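Local coordinates for protein UDP-glucose 4-epimerase (Campylobacter jejuni subsp. jejuni serotype O:2, PDB 7K3P) that probably interconverts UDP-glucose and UDP-galactose, and their N-acetylated counterparts, by inverting the configuration at C4 of the sugar with the help of NAD, at residues L212-R224 against L330-C344. The protein carries 2 engineered substitutions. Numbering follows the deposited sequence.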
loop_
_atom_site.group_PDB
_atom_site.type_symbol
_atom_site.label_atom_id
_atom_site.label_comp_id
_atom_site.label_asym_id
_atom_site.label_seq_id
_atom_site.Cartn_x
_atom_site.Cartn_y
_atom_site.Cartn_z
ATOM N N LEU A 212 16.192 9.465 -21.138
ATOM C CA LEU A 212 16.976 9.940 -22.290
ATOM C C LEU A 212 17.058 11.469 -22.434
ATOM O O LEU A 212 18.131 12.019 -22.684
ATOM C CB LEU A 212 16.450 9.324 -23.585
ATOM C CG LEU A 212 16.908 10.040 -24.863
ATOM C CD1 LEU A 212 18.396 9.845 -25.110
ATOM C CD2 LEU A 212 16.098 9.586 -26.060
ATOM N N ILE A 213 15.931 12.156 -22.284
ATOM C CA ILE A 213 15.948 13.616 -22.379
ATOM C C ILE A 213 16.771 14.256 -21.250
ATOM O O ILE A 213 17.529 15.204 -21.485
ATOM C CB ILE A 213 14.538 14.203 -22.415
ATOM C CG1 ILE A 213 13.789 13.666 -23.632
ATOM C CG2 ILE A 213 14.596 15.717 -22.478
ATOM C CD1 ILE A 213 12.802 14.659 -24.234
ATOM N N LYS A 214 16.628 13.736 -20.033
ATOM C CA LYS A 214 17.411 14.243 -18.905
ATOM C C LYS A 214 18.914 14.072 -19.180
ATOM O O LYS A 214 19.695 15.011 -19.022
ATOM C CB LYS A 214 17.000 13.547 -17.601
ATOM C CG LYS A 214 17.743 14.027 -16.350
ATOM C CD LYS A 214 17.452 15.494 -16.038
ATOM C CE LYS A 214 17.985 15.891 -14.660
ATOM N NZ LYS A 214 17.699 17.329 -14.356
ATOM N N VAL A 215 19.307 12.881 -19.621
ATOM C CA VAL A 215 20.707 12.600 -19.941
ATOM C C VAL A 215 21.222 13.510 -21.066
ATOM O O VAL A 215 22.316 14.078 -20.982
ATOM C CB VAL A 215 20.890 11.120 -20.345
ATOM C CG1 VAL A 215 22.262 10.888 -20.963
ATOM C CG2 VAL A 215 20.678 10.215 -19.152
ATOM N N ALA A 216 20.426 13.642 -22.120
ATOM C CA ALA A 216 20.779 14.515 -23.234
ATOM C C ALA A 216 20.977 15.957 -22.750
ATOM O O ALA A 216 21.941 16.617 -23.127
ATOM C CB ALA A 216 19.714 14.450 -24.316
ATOM N N ALA A 217 20.056 16.432 -21.917
ATOM C CA ALA A 217 20.146 17.762 -21.317
ATOM C C ALA A 217 21.391 17.911 -20.435
ATOM O O ALA A 217 22.077 18.952 -20.472
ATOM C CB ALA A 217 18.877 18.074 -20.513
ATOM N N GLU A 218 21.684 16.877 -19.642
ATOM C CA GLU A 218 22.865 16.894 -18.771
ATOM C C GLU A 218 24.167 16.991 -19.579
ATOM O O GLU A 218 25.096 17.703 -19.187
ATOM C CB GLU A 218 22.887 15.668 -17.837
ATOM C CG GLU A 218 21.872 15.706 -16.681
ATOM C CD GLU A 218 21.865 14.416 -15.856
ATOM O OE1 GLU A 218 22.408 13.393 -16.334
ATOM O OE2 GLU A 218 21.313 14.420 -14.734
ATOM N N CYS A 219 24.231 16.273 -20.700
ATOM C CA CYS A 219 25.398 16.333 -21.590
ATOM C C CYS A 219 25.533 17.714 -22.227
ATOM O O CYS A 219 26.619 18.284 -22.279
ATOM C CB CYS A 219 25.303 15.278 -22.700
ATOM S SG CYS A 219 25.532 13.570 -22.156
ATOM N N ALA A 220 24.414 18.228 -22.729
ATOM C CA ALA A 220 24.386 19.528 -23.389
ATOM C C ALA A 220 24.761 20.647 -22.425
ATOM O O ALA A 220 25.285 21.678 -22.841
ATOM C CB ALA A 220 23.018 19.788 -23.995
ATOM N N ALA A 221 24.493 20.449 -21.137
ATOM C CA ALA A 221 24.807 21.470 -20.146
ATOM C C ALA A 221 26.221 21.308 -19.577
ATOM O O ALA A 221 26.621 22.049 -18.676
ATOM C CB ALA A 221 23.773 21.472 -19.034
ATOM N N GLY A 222 26.971 20.346 -20.107
ATOM C CA GLY A 222 28.338 20.115 -19.666
ATOM C C GLY A 222 28.427 19.410 -18.329
ATOM O O GLY A 222 29.483 19.412 -17.687
ATOM N N LYS A 223 27.323 18.800 -17.903
ATOM C CA LYS A 223 27.277 18.113 -16.614
ATOM C C LYS A 223 27.700 16.653 -16.739
ATOM O O LYS A 223 28.300 16.076 -15.831
ATOM C CB LYS A 223 25.872 18.186 -16.017
ATOM C CG LYS A 223 25.456 19.562 -15.523
ATOM C CD LYS A 223 24.149 19.457 -14.750
ATOM C CE LYS A 223 23.599 20.823 -14.385
ATOM N NZ LYS A 223 22.246 20.714 -13.752
ATOM N N ARG A 224 27.366 16.056 -17.871
ATOM C CA ARG A 224 27.660 14.659 -18.115
ATOM C C ARG A 224 28.593 14.590 -19.311
ATOM O O ARG A 224 28.400 15.289 -20.309
ATOM C CB ARG A 224 26.359 13.893 -18.385
ATOM C CG ARG A 224 26.551 12.434 -18.733
ATOM C CD ARG A 224 25.215 11.774 -19.013
ATOM N NE ARG A 224 24.354 11.758 -17.827
ATOM C CZ ARG A 224 24.352 10.787 -16.915
ATOM N NH1 ARG A 224 25.171 9.750 -17.047
ATOM N NH2 ARG A 224 23.536 10.849 -15.869
ATOM N N LEU A 330 9.598 18.142 -30.557
ATOM C CA LEU A 330 10.819 17.675 -29.894
ATOM C C LEU A 330 11.796 18.802 -29.615
ATOM O O LEU A 330 12.492 18.791 -28.594
ATOM C CB LEU A 330 11.528 16.579 -30.707
ATOM C CG LEU A 330 12.000 15.311 -29.965
ATOM C CD1 LEU A 330 13.265 14.735 -30.566
ATOM C CD2 LEU A 330 12.144 15.494 -28.443
ATOM N N GLU A 331 11.868 19.778 -30.513
ATOM C CA GLU A 331 12.795 20.891 -30.298
ATOM C C GLU A 331 12.383 21.735 -29.088
ATOM O O GLU A 331 13.226 22.122 -28.272
ATOM C CB GLU A 331 12.970 21.741 -31.570
ATOM C CG GLU A 331 13.858 21.055 -32.633
ATOM C CD GLU A 331 14.043 21.884 -33.909
ATOM O OE1 GLU A 331 13.847 23.118 -33.869
ATOM O OE2 GLU A 331 14.389 21.289 -34.954
ATOM N N LEU A 332 11.083 21.987 -28.965
ATOM C CA LEU A 332 10.538 22.716 -27.817
ATOM C C LEU A 332 10.770 21.950 -26.523
ATOM O O LEU A 332 11.135 22.523 -25.490
ATOM C CB LEU A 332 9.033 22.932 -27.993
ATOM C CG LEU A 332 8.620 23.796 -29.177
ATOM C CD1 LEU A 332 7.110 24.052 -29.159
ATOM C CD2 LEU A 332 9.401 25.101 -29.150
ATOM N N ILE A 333 10.531 20.644 -26.581
ATOM C CA ILE A 333 10.707 19.794 -25.410
ATOM C C ILE A 333 12.171 19.779 -24.983
ATOM O O ILE A 333 12.481 19.978 -23.803
ATOM C CB ILE A 333 10.166 18.382 -25.666
ATOM C CG1 ILE A 333 8.651 18.446 -25.856
ATOM C CG2 ILE A 333 10.519 17.452 -24.511
ATOM C CD1 ILE A 333 8.066 17.225 -26.529
ATOM N N CYS A 334 13.078 19.585 -25.936
ATOM C CA CYS A 334 14.505 19.602 -25.603
ATOM C C CYS A 334 14.972 20.973 -25.116
ATOM O O CYS A 334 15.756 21.063 -24.168
ATOM C CB CYS A 334 15.353 19.106 -26.775
ATOM S SG CYS A 334 15.147 17.326 -27.074
ATOM N N LYS A 335 14.480 22.036 -25.755
ATOM C CA LYS A 335 14.779 23.398 -25.310
ATOM C C LYS A 335 14.337 23.609 -23.861
ATOM O O LYS A 335 15.096 24.128 -23.036
ATOM C CB LYS A 335 14.094 24.427 -26.217
ATOM C CG LYS A 335 14.288 25.886 -25.777
ATOM C CD LYS A 335 15.775 26.217 -25.608
ATOM C CE LYS A 335 16.013 27.727 -25.474
ATOM N NZ LYS A 335 17.417 28.024 -25.056
ATOM N N SER A 336 13.109 23.201 -23.558
ATOM C CA SER A 336 12.598 23.266 -22.195
ATOM C C SER A 336 13.492 22.491 -21.220
ATOM O O SER A 336 13.891 23.018 -20.176
ATOM C CB SER A 336 11.159 22.747 -22.147
ATOM O OG SER A 336 10.704 22.595 -20.816
ATOM N N ALA A 337 13.811 21.245 -21.565
ATOM C CA ALA A 337 14.667 20.414 -20.722
ATOM C C ALA A 337 16.015 21.087 -20.508
ATOM O O ALA A 337 16.549 21.100 -19.393
ATOM C CB ALA A 337 14.853 19.034 -21.346
ATOM N N PHE A 338 16.559 21.645 -21.590
ATOM C CA PHE A 338 17.863 22.290 -21.550
ATOM C C PHE A 338 17.846 23.497 -20.624
ATOM O O PHE A 338 18.734 23.654 -19.778
ATOM C CB PHE A 338 18.294 22.722 -22.954
ATOM C CG PHE A 338 19.665 23.335 -22.999
ATOM C CD1 PHE A 338 20.752 22.667 -22.447
ATOM C CD2 PHE A 338 19.868 24.574 -23.595
ATOM C CE1 PHE A 338 22.022 23.224 -22.485
ATOM C CE2 PHE A 338 21.134 25.141 -23.638
ATOM C CZ PHE A 338 22.213 24.464 -23.086
ATOM N N ASP A 339 16.832 24.346 -20.797
ATOM C CA ASP A 339 16.687 25.546 -19.984
ATOM C C ASP A 339 16.510 25.176 -18.517
ATOM O O ASP A 339 17.171 25.740 -17.643
ATOM C CB ASP A 339 15.498 26.387 -20.460
ATOM C CG ASP A 339 15.721 26.995 -21.839
ATOM O OD1 ASP A 339 16.894 27.165 -22.230
ATOM O OD2 ASP A 339 14.719 27.297 -22.528
ATOM N N TRP A 340 15.618 24.228 -18.242
ATOM C CA TRP A 340 15.413 23.806 -16.864
ATOM C C TRP A 340 16.631 23.097 -16.267
ATOM O O TRP A 340 16.914 23.238 -15.071
ATOM C CB TRP A 340 14.128 22.988 -16.721
ATOM C CG TRP A 340 12.932 23.883 -16.691
ATOM C CD1 TRP A 340 12.026 24.086 -17.700
ATOM C CD2 TRP A 340 12.533 24.739 -15.614
ATOM N NE1 TRP A 340 11.078 25.001 -17.304
ATOM C CE2 TRP A 340 11.369 25.423 -16.026
ATOM C CE3 TRP A 340 13.042 24.990 -14.330
ATOM C CZ2 TRP A 340 10.700 26.344 -15.203
ATOM C CZ3 TRP A 340 12.384 25.905 -13.515
ATOM C CH2 TRP A 340 11.221 26.567 -13.955
ATOM N N GLU A 341 17.365 22.366 -17.103
ATOM C CA GLU A 341 18.551 21.650 -16.648
ATOM C C GLU A 341 19.563 22.589 -15.988
ATOM O O GLU A 341 20.124 22.285 -14.927
ATOM C CB GLU A 341 19.215 20.923 -17.820
ATOM C CG GLU A 341 20.408 20.093 -17.406
ATOM C CD GLU A 341 20.057 19.110 -16.308
ATOM O OE1 GLU A 341 20.861 18.958 -15.364
ATOM O OE2 GLU A 341 18.970 18.495 -16.392
ATOM N N LYS A 342 19.789 23.734 -16.624
ATOM C CA LYS A 342 20.757 24.712 -16.137
ATOM C C LYS A 342 20.311 25.355 -14.822
ATOM O O LYS A 342 21.123 25.923 -14.090
ATOM C CB LYS A 342 21.027 25.764 -17.219
ATOM C CG LYS A 342 21.584 25.148 -18.504
ATOM C CD LYS A 342 21.922 26.191 -19.557
ATOM C CE LYS A 342 20.669 26.801 -20.164
ATOM N NZ LYS A 342 21.016 27.795 -21.218
ATOM N N GLN A 343 19.018 25.241 -14.529
ATOM C CA GLN A 343 18.444 25.708 -13.270
ATOM C C GLN A 343 18.582 24.652 -12.161
ATOM O O GLN A 343 18.661 24.986 -10.972
ATOM C CB GLN A 343 16.967 26.046 -13.480
ATOM C CG GLN A 343 16.269 26.657 -12.276
ATOM C CD GLN A 343 16.635 28.119 -12.076
ATOM O OE1 GLN A 343 17.494 28.657 -12.786
ATOM N NE2 GLN A 343 15.982 28.771 -11.111
ATOM N N CYS A 344 18.605 23.379 -12.557
ATOM C CA CYS A 344 18.718 22.271 -11.609
ATOM C C CYS A 344 19.967 22.382 -10.751
ATOM O O CYS A 344 19.961 21.973 -9.593
ATOM C CB CYS A 344 18.727 20.927 -12.338
ATOM S SG CYS A 344 17.170 20.497 -13.136
#
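Glu-341 sits between Lys-214 and Lys-223 of 212-224, with a salt bridge on each carboxylate oxygen. Its CG lies anti to the backbone N (chi1 -177°) and the chain then bends at chi2, which lays the aliphatic part against Ala-217 and delivers OE2 to Lys-214 NZ at 2.7 Å, on the syn side and only slightly off the carboxylate plane. Lys-223 reaches back with an extended chain; its NZ meets Glu-341 OE1 at 2.8 Å on the anti side, well out of plane, and donates a hydrogen bond to Glu-341 O at 2.9 Å. Together the two ammonium groups should favour the ionised form despite the carboxylate of Glu-218 close by. Lys-214 NZ also donates to Ala-196 O; next to it the disulfide Cys-344 to Cys-197 ties the C-terminal residue to the same loop.

Helices 212-220 and 330-343 pack at -60° with their axes 8.9 Å apart, part of the smaller C-terminal region that in this epimerase family accompanies the NAD-binding Rossmann fold. Helix 212-220 ends in a Schellman motif, with Gly-222 at positive phi.

Where the helices come closest the seam is alanine, Ala-217 against Ala-337, flanked by the larger Ile-213 and Phe-338. Ile-213 branches two ways, CG2 onto Ala-337 CB (3.5 Å) and CD1 onto Ile-333 CG2 (3.6 Å). Further along, Phe-338 pushes CE1 against Ala-220 CB at 3.9 Å.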